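Local coordinates for activating signal cointegrator 1 complex subunit 2 (PDB 6YXQ), which binds polyubiquitin and, within the ASCC complex, recruits ASCC3 and ALKBH3 to sites of DNA damage, and also takes part in rescuing stalled ribosomes, at residues 203-208 / 277-282; 236-241 / 291-296; 251-256 / 314-319; 285-290 / 365-370. One frame throughout, in Å; residues are numbered along the deposited sequence.

Contact 1 (203-208 / 277-282)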
loop_
_atom_site.group_PDB
_atom_site.type_symbol
_atom_site.label_atom_id
_atom_site.label_comp_id
_atom_site.label_asym_id
_atom_site.label_seq_id
_atom_site.Cartn_x
_atom_site.Cartn_y
_atom_site.Cartn_z
ATOM N N PRO B 203 8.417 -16.232 14.878
ATOM C CA PRO B 203 9.851 -16.391 15.173
ATOM C C PRO B 203 10.742 -15.455 14.371
ATOM O O PRO B 203 11.721 -14.933 14.920
ATOM C CB PRO B 203 10.111 -17.865 14.840
ATOM C CG PRO B 203 8.812 -18.528 15.057
ATOM C CD PRO B 203 7.759 -17.536 14.671
ATOM N N THR B 204 10.424 -15.212 13.095
ATOM C CA THR B 204 11.223 -14.269 12.316
ATOM C C THR B 204 11.070 -12.859 12.867
ATOM O O THR B 204 12.060 -12.134 13.038
ATOM C CB THR B 204 10.828 -14.316 10.842
ATOM O OG1 THR B 204 9.662 -13.512 10.635
ATOM C CG2 THR B 204 10.540 -15.745 10.409
ATOM N N ILE B 205 9.832 -12.467 13.181
ATOM C CA ILE B 205 9.567 -11.132 13.723
ATOM C C ILE B 205 10.429 -10.877 14.950
ATOM O O ILE B 205 11.198 -9.908 15.007
ATOM C CB ILE B 205 8.075 -10.971 14.061
ATOM C CG1 ILE B 205 7.220 -11.076 12.792
ATOM C CG2 ILE B 205 7.850 -9.658 14.786
ATOM C CD1 ILE B 205 5.748 -10.787 13.011
ATOM N N LEU B 206 10.310 -11.753 15.950
ATOM C CA LEU B 206 11.133 -11.637 17.149
ATOM C C LEU B 206 12.608 -11.608 16.798
ATOM O O LEU B 206 13.380 -10.844 17.392
ATOM C CB LEU B 206 10.846 -12.795 18.103
ATOM C CG LEU B 206 9.473 -12.797 18.764
ATOM C CD1 LEU B 206 9.198 -14.151 19.403
ATOM C CD2 LEU B 206 9.366 -11.680 19.787
ATOM N N GLN B 207 13.016 -12.435 15.825
ATOM C CA GLN B 207 14.411 -12.447 15.399
ATOM C C GLN B 207 14.868 -11.046 15.025
ATOM O O GLN B 207 15.955 -10.606 15.432
ATOM C CB GLN B 207 14.592 -13.409 14.229
ATOM C CG GLN B 207 16.028 -13.591 13.813
ATOM C CD GLN B 207 16.902 -13.995 14.974
ATOM O OE1 GLN B 207 16.566 -14.910 15.725
ATOM N NE2 GLN B 207 18.030 -13.314 15.133
ATOM N N VAL B 208 14.018 -10.317 14.292
ATOM C CA VAL B 208 14.291 -8.916 13.980
ATOM C C VAL B 208 14.809 -8.192 15.217
ATOM O O VAL B 208 15.936 -7.681 15.235
ATOM C CB VAL B 208 13.028 -8.242 13.419
ATOM C CG1 VAL B 208 13.292 -6.770 13.138
ATOM C CG2 VAL B 208 12.555 -8.968 12.164
ATOM N N HIS B 277 3.855 -16.639 21.685
ATOM C CA HIS B 277 5.304 -16.595 21.536
ATOM C C HIS B 277 5.961 -15.686 22.568
ATOM O O HIS B 277 7.047 -15.152 22.317
ATOM C CB HIS B 277 5.680 -16.156 20.121
ATOM C CG HIS B 277 5.405 -17.190 19.071
ATOM N ND1 HIS B 277 6.399 -17.958 18.504
ATOM C CD2 HIS B 277 4.249 -17.580 18.484
ATOM C CE1 HIS B 277 5.868 -18.774 17.611
ATOM N NE2 HIS B 277 4.565 -18.563 17.579
ATOM N N ASP B 278 5.317 -15.497 23.722
ATOM C CA ASP B 278 5.884 -14.746 24.844
ATOM C C ASP B 278 6.263 -13.322 24.429
ATOM O O ASP B 278 7.356 -12.835 24.725
ATOM C CB ASP B 278 7.084 -15.491 25.438
ATOM C CG ASP B 278 7.431 -15.023 26.843
ATOM O OD1 ASP B 278 6.542 -14.464 27.529
ATOM O OD2 ASP B 278 8.597 -15.215 27.257
ATOM N N PHE B 279 5.334 -12.643 23.750
ATOM C CA PHE B 279 5.670 -11.370 23.116
ATOM C C PHE B 279 5.775 -10.229 24.125
ATOM O O PHE B 279 6.704 -9.415 24.043
ATOM C CB PHE B 279 4.646 -11.026 22.034
ATOM C CG PHE B 279 5.165 -10.075 20.995
ATOM C CD1 PHE B 279 5.898 -10.539 19.918
ATOM C CD2 PHE B 279 4.927 -8.715 21.101
ATOM C CE1 PHE B 279 6.387 -9.662 18.960
ATOM C CE2 PHE B 279 5.413 -7.830 20.147
ATOM C CZ PHE B 279 6.146 -8.307 19.076
ATOM N N CYS B 280 4.830 -10.149 25.070
ATOM C CA CYS B 280 4.859 -9.085 26.074
ATOM C C CYS B 280 6.193 -9.021 26.799
ATOM O O CYS B 280 6.733 -7.931 27.018
ATOM C CB CYS B 280 3.732 -9.275 27.090
ATOM S SG CYS B 280 2.086 -8.895 26.497
ATOM N N TYR B 281 6.730 -10.177 27.204
ATOM C CA TYR B 281 8.023 -10.168 27.877
ATOM C C TYR B 281 9.145 -9.822 26.907
ATOM O O TYR B 281 10.080 -9.088 27.260
ATOM C CB TYR B 281 8.306 -11.516 28.542
ATOM C CG TYR B 281 9.737 -11.623 29.028
ATOM C CD1 TYR B 281 10.189 -10.840 30.083
ATOM C CD2 TYR B 281 10.646 -12.469 28.407
ATOM C CE1 TYR B 281 11.498 -10.910 30.520
ATOM C CE2 TYR B 281 11.962 -12.548 28.838
ATOM C CZ TYR B 281 12.381 -11.765 29.895
ATOM O OH TYR B 281 13.685 -11.836 30.327
ATOM N N ARG B 282 9.073 -10.339 25.680
ATOM C CA ARG B 282 10.162 -10.114 24.737
ATOM C C ARG B 282 10.317 -8.633 24.422
ATOM O O ARG B 282 11.438 -8.114 24.380
ATOM C CB ARG B 282 9.934 -10.928 23.468
ATOM C CG ARG B 282 10.464 -12.357 23.559
ATOM C CD ARG B 282 11.965 -12.376 23.768
ATOM N NE ARG B 282 12.701 -12.070 22.541
ATOM C CZ ARG B 282 12.950 -12.952 21.577
ATOM N NH1 ARG B 282 12.515 -14.203 21.689
ATOM N NH2 ARG B 282 13.632 -12.585 20.497
#
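H277 serves helix 193-216 with two parts of one imidazole: NE2 is hydrogen-bonded to OD1 of D199, a turn before P203, while CE1 rests on P203, 3.7 Å from its CD. The bond to D199 probably helps hold the ring's rotation, with the proline packed beside it. L206 carries most of the apolar contact. Its side chain points into the start of the second helix and divides between two surfaces. CD1 lies 3.8 Å from the carbonyl O of H277, and CD2 sits obliquely by the F279 ring, 3.7 Å from both its CD1 and CE1. The F279 edge also receives I205, whose CG2 comes 4.4 Å from CE1. R282 closes over the same leucine. Its chain is folded at chi2 (-62°) and again at chi3 (-76°), which brings the guanidinium back with one face over L206, NH2 being 3.7 Å from CB. F279 has further neighbours: F274 meets it edge-to-face, and L260 and I330 touch it. On helix 193-216, I205 and T204 pack on L14 and F17 of the ASCC3 chain. The arrangement is one of helix-to-helix packing in the all-helical N-terminal part of ASCC2 that binds ASCC3, with the loop residue and first turn of helix 279-300 laid against the middle of helix 193-216.

Contact 2 (236-241 / 291-296); sequences LTPSDM and IPEMES
The turn that leads into helix 243-266 is laid on helix 279-300 through P238 and S239, which meet E293 and the selenomethionine M294. E293 does most of the touching on the helix side. With CG anti to the backbone N (chi1 -178°) and the chain bent at chi2, its CG packs on the proline ring, 3.6 Å from P238 CD, while the carboxylate swings back to S239. There S239 OG donates a weak hydrogen bond to E293 OE2 at 2.9 Å; K300 NZ is a second, also weak, partner of the same hydroxyl. T237 stands beside this oxygen, its CB 4.1 Å from E293 OE2. The turn has its own bonds: T237 O takes the amides of both D240 and M241, and T237 OG1 donates to D240 OD2 (2.9 Å), meeting it from above the carboxylate plane. T237 is known as a site of phosphorylation but is unmodified here. P238 CG completes the apolar side, 4.2 Å from M294 CG. Around them, P238 also touches A297 on helix 279-300 and L246 on helix 243-266, and M294 reaches L253 of that helix, so the turn covers the junction between the two helices.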
loop_
_atom_site.group_PDB
_atom_site.type_symbol
_atom_site.label_atom_id
_atom_site.label_comp_id
_atom_site.label_asym_id
_atom_site.label_seq_id
_atom_site.Cartn_x
_atom_site.Cartn_y
_atom_site.Cartn_z
ATOM N N LEU B 236 29.876 -2.444 17.641
ATOM C CA LEU B 236 30.001 -1.237 18.440
ATOM C C LEU B 236 28.660 -0.790 19.001
ATOM O O LEU B 236 27.636 -0.827 18.314
ATOM C CB LEU B 236 30.609 -0.116 17.604
ATOM C CG LEU B 236 32.074 -0.336 17.260
ATOM C CD1 LEU B 236 32.534 0.712 16.255
ATOM C CD2 LEU B 236 32.908 -0.314 18.534
ATOM N N THR B 237 28.680 -0.350 20.259
ATOM C CA THR B 237 27.496 0.216 20.875
ATOM C C THR B 237 27.084 1.488 20.134
ATOM O O THR B 237 27.885 2.077 19.404
ATOM C CB THR B 237 27.758 0.513 22.351
ATOM O OG1 THR B 237 28.729 1.562 22.467
ATOM C CG2 THR B 237 28.262 -0.738 23.063
ATOM N N PRO B 238 25.826 1.915 20.284
ATOM C CA PRO B 238 25.375 3.124 19.573
ATOM C C PRO B 238 26.236 4.352 19.816
ATOM O O PRO B 238 26.286 5.240 18.955
ATOM C CB PRO B 238 23.948 3.323 20.102
ATOM C CG PRO B 238 23.485 1.958 20.457
ATOM C CD PRO B 238 24.701 1.184 20.900
ATOM N N SER B 239 26.923 4.432 20.958
ATOM C CA SER B 239 27.764 5.595 21.225
ATOM C C SER B 239 28.970 5.641 20.298
ATOM O O SER B 239 29.472 6.727 19.985
ATOM C CB SER B 239 28.215 5.591 22.684
ATOM O OG SER B 239 27.155 5.178 23.530
ATOM N N ASP B 240 29.437 4.483 19.833
ATOM C CA ASP B 240 30.642 4.401 19.015
ATOM C C ASP B 240 30.336 4.230 17.534
ATOM O O ASP B 240 30.928 4.917 16.702
ATOM C CB ASP B 240 31.522 3.250 19.509
ATOM C CG ASP B 240 31.599 3.204 21.015
ATOM O OD1 ASP B 240 31.822 4.278 21.612
ATOM O OD2 ASP B 240 31.434 2.109 21.598
HETATM N N MSE B 241 29.418 3.329 17.200
HETATM C CA MSE B 241 29.050 3.019 15.826
HETATM C C MSE B 241 28.939 4.233 14.895
HETATM O O MSE B 241 28.589 5.340 15.330
HETATM C CB MSE B 241 27.732 2.260 15.826
HETATM C CG MSE B 241 26.539 3.102 16.175
HETATM SE SE MSE B 241 24.934 2.041 15.846
HETATM C CE MSE B 241 25.432 0.322 16.541
ATOM N N ILE B 291 16.555 0.623 24.736
ATOM C CA ILE B 291 16.154 2.029 24.842
ATOM C C ILE B 291 17.185 2.890 25.589
ATOM O O ILE B 291 17.553 3.950 25.078
ATOM C CB ILE B 291 14.759 2.140 25.436
ATOM C CG1 ILE B 291 13.711 1.506 24.509
ATOM C CG2 ILE B 291 14.424 3.587 25.779
ATOM C CD1 ILE B 291 13.911 1.810 23.028
ATOM N N PRO B 292 17.644 2.507 26.792
ATOM C CA PRO B 292 18.594 3.397 27.500
ATOM C C PRO B 292 19.853 3.721 26.710
ATOM O O PRO B 292 20.250 4.895 26.624
ATOM C CB PRO B 292 18.907 2.605 28.777
ATOM C CG PRO B 292 17.695 1.765 29.000
ATOM C CD PRO B 292 17.255 1.365 27.631
ATOM N N GLU B 293 20.500 2.708 26.131
ATOM C CA GLU B 293 21.771 2.937 25.452
ATOM C C GLU B 293 21.595 3.859 24.250
ATOM O O GLU B 293 22.384 4.791 24.050
ATOM C CB GLU B 293 22.390 1.599 25.035
ATOM C CG GLU B 293 23.744 1.706 24.358
ATOM C CD GLU B 293 24.802 2.309 25.261
ATOM O OE1 GLU B 293 24.804 1.990 26.471
ATOM O OE2 GLU B 293 25.626 3.106 24.759
HETATM N N MSE B 294 20.557 3.628 23.454
HETATM C CA MSE B 294 20.301 4.431 22.266
HETATM C C MSE B 294 19.890 5.854 22.623
HETATM O O MSE B 294 20.282 6.811 21.951
HETATM C CB MSE B 294 19.218 3.786 21.407
HETATM C CG MSE B 294 19.377 2.297 21.166
HETATM SE SE MSE B 294 18.424 1.877 19.525
HETATM C CE MSE B 294 17.310 0.410 19.987
ATOM N N GLU B 295 19.090 5.988 23.681
ATOM C CA GLU B 295 18.777 7.314 24.206
ATOM C C GLU B 295 20.051 8.081 24.536
ATOM O O GLU B 295 20.255 9.210 24.062
ATOM C CB GLU B 295 17.894 7.191 25.446
ATOM C CG GLU B 295 16.423 7.480 25.210
ATOM C CD GLU B 295 15.673 7.707 26.511
ATOM O OE1 GLU B 295 14.432 7.850 26.472
ATOM O OE2 GLU B 295 16.332 7.744 27.574
ATOM N N SER B 296 20.930 7.477 25.346
ATOM C CA SER B 296 22.145 8.174 25.755
ATOM C C SER B 296 23.034 8.488 24.560
ATOM O O SER B 296 23.633 9.566 24.492
ATOM C CB SER B 296 22.916 7.355 26.787
ATOM O OG SER B 296 24.125 8.019 27.136
#

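Contact 3 (251-256 / 314-319)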
loop_
_atom_site.group_PDB
_atom_site.type_symbol
_atom_site.label_atom_id
_atom_site.label_comp_id
_atom_site.label_asym_id
_atom_site.label_seq_id
_atom_site.Cartn_x
_atom_site.Cartn_y
_atom_site.Cartn_z
ATOM N N LEU B 251 15.797 3.562 12.100
ATOM C CA LEU B 251 14.795 3.576 11.035
ATOM C C LEU B 251 14.115 2.219 10.910
ATOM O O LEU B 251 12.885 2.136 10.793
ATOM C CB LEU B 251 15.442 3.970 9.706
ATOM C CG LEU B 251 15.778 5.442 9.454
ATOM C CD1 LEU B 251 16.580 5.578 8.175
ATOM C CD2 LEU B 251 14.516 6.286 9.389
ATOM N N TYR B 252 14.907 1.150 10.934
ATOM C CA TYR B 252 14.378 -0.207 10.930
ATOM C C TYR B 252 13.473 -0.446 12.132
ATOM O O TYR B 252 12.375 -1.000 12.000
ATOM C CB TYR B 252 15.549 -1.188 10.919
ATOM C CG TYR B 252 15.205 -2.632 10.644
ATOM C CD1 TYR B 252 14.186 -2.982 9.767
ATOM C CD2 TYR B 252 15.921 -3.647 11.250
ATOM C CE1 TYR B 252 13.885 -4.311 9.516
ATOM C CE2 TYR B 252 15.629 -4.969 11.004
ATOM C CZ TYR B 252 14.613 -5.296 10.140
ATOM O OH TYR B 252 14.340 -6.621 9.910
ATOM N N LEU B 253 13.921 -0.028 13.318
ATOM C CA LEU B 253 13.124 -0.227 14.522
ATOM C C LEU B 253 11.805 0.532 14.443
ATOM O O LEU B 253 10.749 -0.010 14.792
ATOM C CB LEU B 253 13.923 0.208 15.751
ATOM C CG LEU B 253 13.166 0.209 17.081
ATOM C CD1 LEU B 253 12.791 -1.203 17.527
ATOM C CD2 LEU B 253 13.997 0.907 18.139
ATOM N N CYS B 254 11.849 1.789 13.986
ATOM C CA CYS B 254 10.645 2.605 13.851
ATOM C C CYS B 254 9.664 1.987 12.860
ATOM O O CYS B 254 8.459 1.899 13.137
ATOM C CB CYS B 254 11.023 4.020 13.415
ATOM S SG CYS B 254 9.607 5.109 13.162
ATOM N N ASP B 255 10.163 1.573 11.688
ATOM C CA ASP B 255 9.291 0.917 10.718
ATOM C C ASP B 255 8.668 -0.333 11.312
ATOM O O ASP B 255 7.465 -0.572 11.148
ATOM C CB ASP B 255 10.063 0.569 9.443
ATOM C CG ASP B 255 9.214 -0.210 8.428
ATOM O OD1 ASP B 255 8.653 0.425 7.513
ATOM O OD2 ASP B 255 9.125 -1.447 8.522
ATOM N N THR B 256 9.471 -1.125 12.032
ATOM C CA THR B 256 9.001 -2.397 12.569
ATOM C C THR B 256 7.908 -2.188 13.611
ATOM O O THR B 256 6.860 -2.851 13.575
ATOM C CB THR B 256 10.180 -3.162 13.170
ATOM O OG1 THR B 256 11.227 -3.272 12.197
ATOM C CG2 THR B 256 9.747 -4.543 13.610
ATOM N N GLN B 314 13.123 11.740 17.532
ATOM C CA GLN B 314 11.690 11.647 17.265
ATOM C C GLN B 314 11.286 10.213 16.961
ATOM O O GLN B 314 10.302 9.698 17.507
ATOM C CB GLN B 314 11.304 12.565 16.103
ATOM C CG GLN B 314 11.441 14.039 16.414
ATOM C CD GLN B 314 10.406 14.513 17.405
ATOM O OE1 GLN B 314 9.216 14.212 17.273
ATOM N NE2 GLN B 314 10.855 15.251 18.413
ATOM N N ARG B 315 12.055 9.548 16.094
ATOM C CA ARG B 315 11.743 8.172 15.714
ATOM C C ARG B 315 11.867 7.219 16.895
ATOM O O ARG B 315 11.041 6.316 17.055
ATOM C CB ARG B 315 12.653 7.727 14.569
ATOM C CG ARG B 315 12.501 8.585 13.331
ATOM C CD ARG B 315 13.307 8.077 12.145
ATOM N NE ARG B 315 13.136 8.969 11.003
ATOM C CZ ARG B 315 12.094 8.922 10.182
ATOM N NH1 ARG B 315 11.146 8.011 10.373
ATOM N NH2 ARG B 315 11.999 9.780 9.173
ATOM N N LEU B 316 12.892 7.399 17.732
ATOM C CA LEU B 316 13.066 6.530 18.892
ATOM C C LEU B 316 11.909 6.675 19.871
ATOM O O LEU B 316 11.390 5.675 20.381
ATOM C CB LEU B 316 14.393 6.840 19.583
ATOM C CG LEU B 316 14.745 5.942 20.769
ATOM C CD1 LEU B 316 14.761 4.482 20.334
ATOM C CD2 LEU B 316 16.074 6.347 21.406
ATOM N N SER B 317 11.491 7.913 20.151
ATOM C CA SER B 317 10.361 8.112 21.055
ATOM C C SER B 317 9.076 7.544 20.462
ATOM O O SER B 317 8.277 6.915 21.173
ATOM C CB SER B 317 10.210 9.594 21.377
ATOM O OG SER B 317 11.479 10.178 21.600
ATOM N N HIS B 318 8.870 7.742 19.158
ATOM C CA HIS B 318 7.741 7.121 18.479
ATOM C C HIS B 318 7.777 5.601 18.624
ATOM O O HIS B 318 6.743 4.969 18.880
ATOM C CB HIS B 318 7.749 7.543 17.010
ATOM C CG HIS B 318 6.765 6.815 16.155
ATOM N ND1 HIS B 318 5.473 7.254 15.964
ATOM C CD2 HIS B 318 6.892 5.685 15.417
ATOM C CE1 HIS B 318 4.842 6.421 15.156
ATOM N NE2 HIS B 318 5.681 5.459 14.810
ATOM N N SER B 319 8.962 5.000 18.491
ATOM C CA SER B 319 9.064 3.545 18.577
ATOM C C SER B 319 8.754 3.058 19.982
ATOM O O SER B 319 8.101 2.023 20.156
ATOM C CB SER B 319 10.455 3.071 18.147
ATOM O OG SER B 319 10.940 3.814 17.047
#
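Apolar packing comes first: L251 and L253 of helix 243-266 meet R315, L316 and S319. L251 CD2 lies over one face of the R315 guanidinium, 3.4 Å from NE, and L253 CG packs on S319 CB at 4.1 Å. The polar end of R315 is held elsewhere, NE in a salt bridge to D311 and NH1 bonded to F106 O. A sulfur contact follows. C254 SG approaches H318 obliquely, 3.6 Å from CD2 and 60° off the ring normal, while the imidazole is bonded at NE2 to T258 OG1 and at ND1 to the backbone N of D181 of the ASCC3 chain. The polar element is internal: S319 OG donates to R315 O from above the carbonyl plane, opposite the S319 amide, and lies 3.4 Å from C254 CA. With an alanine here, R315 O would probably keep just the amide of its two donors, and a small gap would open beside C254. C254 CA and S319 CA are 5.1 Å apart, as their small side chains probably allow. The axes of 251-256 and 314-319, 8.9 Å apart at 36°, show roughly parallel helix packing within the ASCC3-binding helical domain.

Contact 4 (285-290 / 365-370); sequences SFYEAA and KRFLRD
The face of the Y287 ring takes the edge of F367 in an offset edge-to-face pair, centroids 5.6 Å apart and planes at 66°, with F367 CB 3.7 Å from Y287 CD1. At the tyrosine's edge, in its plane, lies D370 OD2, its carboxylate nearly perpendicular to the ring. That oxygen is gripped twice: Y287 OH donates to its anti lone pair at 2.9 Å, and R366 NE, almost in the guanidinium plane, forms a straight salt-bridging bond (2.7 Å, 168°) from the syn side. Y287 OH is hydrogen-bonded to R320 NE. A phenylalanine in its place would probably leave D370 OD2 with R366 as its remaining close partner and R320 NE without this oxygen. E288 bends at chi2 to bring OE2 to the first turn of helix 365-374, where F367 N donates to it at 3.3 Å from above the carboxylate plane; the bond modelled from R366 N is too short to trust. The amide ends of that turn would probably favour a negative charge there. The axes of 285-290 and 365-370 cross at 110°. M324 of helix 306-340 touches Y287 and D370; F286 turns to I212 of helix 193-216, and helix 394-408 packs on L368.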
loop_
_atom_site.group_PDB
_atom_site.type_symbol
_atom_site.label_atom_id
_atom_site.label_comp_id
_atom_site.label_asym_id
_atom_site.label_seq_id
_atom_site.Cartn_x
_atom_site.Cartn_y
_atom_site.Cartn_z
ATOM N N SER B 285 11.693 -6.717 27.666
ATOM C CA SER B 285 13.129 -6.857 27.871
ATOM C C SER B 285 13.915 -6.198 26.746
ATOM O O SER B 285 14.992 -5.638 26.987
ATOM C CB SER B 285 13.502 -8.328 27.999
ATOM O OG SER B 285 12.675 -9.100 27.164
ATOM N N PHE B 286 13.401 -6.254 25.512
ATOM C CA PHE B 286 14.033 -5.508 24.433
ATOM C C PHE B 286 14.050 -4.024 24.743
ATOM O O PHE B 286 15.049 -3.345 24.493
ATOM C CB PHE B 286 13.312 -5.751 23.110
ATOM C CG PHE B 286 13.759 -4.829 22.010
ATOM C CD1 PHE B 286 14.886 -5.125 21.260
ATOM C CD2 PHE B 286 13.065 -3.662 21.736
ATOM C CE1 PHE B 286 15.309 -4.278 20.255
ATOM C CE2 PHE B 286 13.486 -2.807 20.731
ATOM C CZ PHE B 286 14.608 -3.114 19.990
ATOM N N TYR B 287 12.932 -3.495 25.249
ATOM C CA TYR B 287 12.873 -2.102 25.671
ATOM C C TYR B 287 13.972 -1.804 26.678
ATOM O O TYR B 287 14.769 -0.877 26.493
ATOM C CB TYR B 287 11.488 -1.810 26.259
ATOM C CG TYR B 287 11.129 -0.344 26.343
ATOM C CD1 TYR B 287 11.492 0.414 27.445
ATOM C CD2 TYR B 287 10.423 0.278 25.327
ATOM C CE1 TYR B 287 11.175 1.749 27.531
ATOM C CE2 TYR B 287 10.100 1.616 25.402
ATOM C CZ TYR B 287 10.479 2.350 26.510
ATOM O OH TYR B 287 10.161 3.690 26.609
ATOM N N GLU B 288 14.061 -2.626 27.722
ATOM C CA GLU B 288 15.083 -2.422 28.746
ATOM C C GLU B 288 16.492 -2.432 28.160
ATOM O O GLU B 288 17.330 -1.604 28.529
ATOM C CB GLU B 288 14.960 -3.492 29.822
ATOM C CG GLU B 288 14.104 -3.067 30.971
ATOM C CD GLU B 288 14.824 -2.155 31.927
ATOM O OE1 GLU B 288 16.066 -2.083 31.856
ATOM O OE2 GLU B 288 14.146 -1.520 32.759
ATOM N N ALA B 289 16.780 -3.374 27.264
ATOM C CA ALA B 289 18.139 -3.483 26.740
ATOM C C ALA B 289 18.454 -2.328 25.801
ATOM O O ALA B 289 19.478 -1.648 25.944
ATOM C CB ALA B 289 18.320 -4.820 26.023
ATOM N N ALA B 290 17.559 -2.074 24.857
ATOM C CA ALA B 290 17.842 -1.205 23.731
ATOM C C ALA B 290 17.678 0.265 24.094
ATOM O O ALA B 290 18.575 1.074 23.827
ATOM C CB ALA B 290 16.921 -1.595 22.576
ATOM N N LYS B 365 12.777 -2.297 35.188
ATOM C CA LYS B 365 12.292 -1.106 35.886
ATOM C C LYS B 365 12.104 0.079 34.943
ATOM O O LYS B 365 11.134 0.833 35.080
ATOM C CB LYS B 365 13.240 -0.744 37.026
ATOM C CG LYS B 365 13.332 -1.796 38.127
ATOM C CD LYS B 365 14.515 -1.524 39.058
ATOM C CE LYS B 365 14.275 -0.302 39.948
ATOM N NZ LYS B 365 15.407 -0.046 40.883
ATOM N N ARG B 366 13.008 0.262 33.980
ATOM C CA ARG B 366 12.865 1.376 33.045
ATOM C C ARG B 366 11.640 1.193 32.159
ATOM O O ARG B 366 10.864 2.131 31.944
ATOM C CB ARG B 366 14.125 1.521 32.191
ATOM C CG ARG B 366 13.948 2.413 30.968
ATOM C CD ARG B 366 13.531 3.820 31.355
ATOM N NE ARG B 366 13.189 4.620 30.187
ATOM C CZ ARG B 366 14.036 5.446 29.582
ATOM N NH1 ARG B 366 15.274 5.580 30.045
ATOM N NH2 ARG B 366 13.647 6.140 28.517
ATOM N N PHE B 367 11.456 -0.010 31.619
ATOM C CA PHE B 367 10.245 -0.270 30.857
ATOM C C PHE B 367 9.011 -0.144 31.737
ATOM O O PHE B 367 7.984 0.384 31.303
ATOM C CB PHE B 367 10.295 -1.655 30.227
ATOM C CG PHE B 367 8.955 -2.152 29.787
ATOM C CD1 PHE B 367 8.402 -1.716 28.597
ATOM C CD2 PHE B 367 8.234 -3.034 30.574
ATOM C CE1 PHE B 367 7.162 -2.162 28.189
ATOM C CE2 PHE B 367 6.992 -3.482 30.172
ATOM C CZ PHE B 367 6.457 -3.045 28.978
ATOM N N LEU B 368 9.084 -0.642 32.975
ATOM C CA LEU B 368 7.928 -0.567 33.857
ATOM C C LEU B 368 7.529 0.878 34.105
ATOM O O LEU B 368 6.347 1.227 34.047
ATOM C CB LEU B 368 8.220 -1.274 35.179
ATOM C CG LEU B 368 7.319 -2.465 35.511
ATOM C CD1 LEU B 368 7.599 -2.940 36.926
ATOM C CD2 LEU B 368 5.847 -2.120 35.331
ATOM N N ARG B 369 8.513 1.734 34.375
ATOM C CA ARG B 369 8.238 3.134 34.682
ATOM C C ARG B 369 7.522 3.820 33.524
ATOM O O ARG B 369 6.458 4.424 33.705
ATOM C CB ARG B 369 9.556 3.830 35.023
ATOM C CG ARG B 369 9.500 5.332 35.189
ATOM C CD ARG B 369 10.888 5.945 34.978
ATOM N NE ARG B 369 11.977 5.027 35.312
ATOM C CZ ARG B 369 13.230 5.171 34.892
ATOM N NH1 ARG B 369 13.554 6.199 34.115
ATOM N NH2 ARG B 369 14.156 4.287 35.244
ATOM N N ASP B 370 8.076 3.700 32.314
ATOM C CA ASP B 370 7.490 4.332 31.132
ATOM C C ASP B 370 6.124 3.736 30.794
ATOM O O ASP B 370 5.165 4.470 30.489
ATOM C CB ASP B 370 8.449 4.177 29.947
ATOM C CG ASP B 370 9.775 4.912 30.154
ATOM O OD1 ASP B 370 9.925 5.644 31.161
ATOM O OD2 ASP B 370 10.678 4.745 29.309
#

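How the contacts relate
Helix 279-300 joins three of the four contacts: its start in contact 1, then contact 4, then contact 2, with contacts 1 and 4 adjoining in sequence, their centres 15 Å apart. Contacts 1 and 2 do not touch; their nearest atoms are about 9 Å apart. Contacts 2 and 4 are tied by the salt bridge from E295 OE1 to R366 NH2 (2.8 Å). Contact 3 is bordered by all the others: V208 CG1 lies 3.4 Å from Y252 OH, M294 CE 3.8 Å from L253 CD2, and L253 CD1 3.6 Å from F286 CZ. Contacts 1 and 3 reach the ASCC3 chain, whereas 236-241 / 291-296 and 285-290 / 365-370 touch no other subunit.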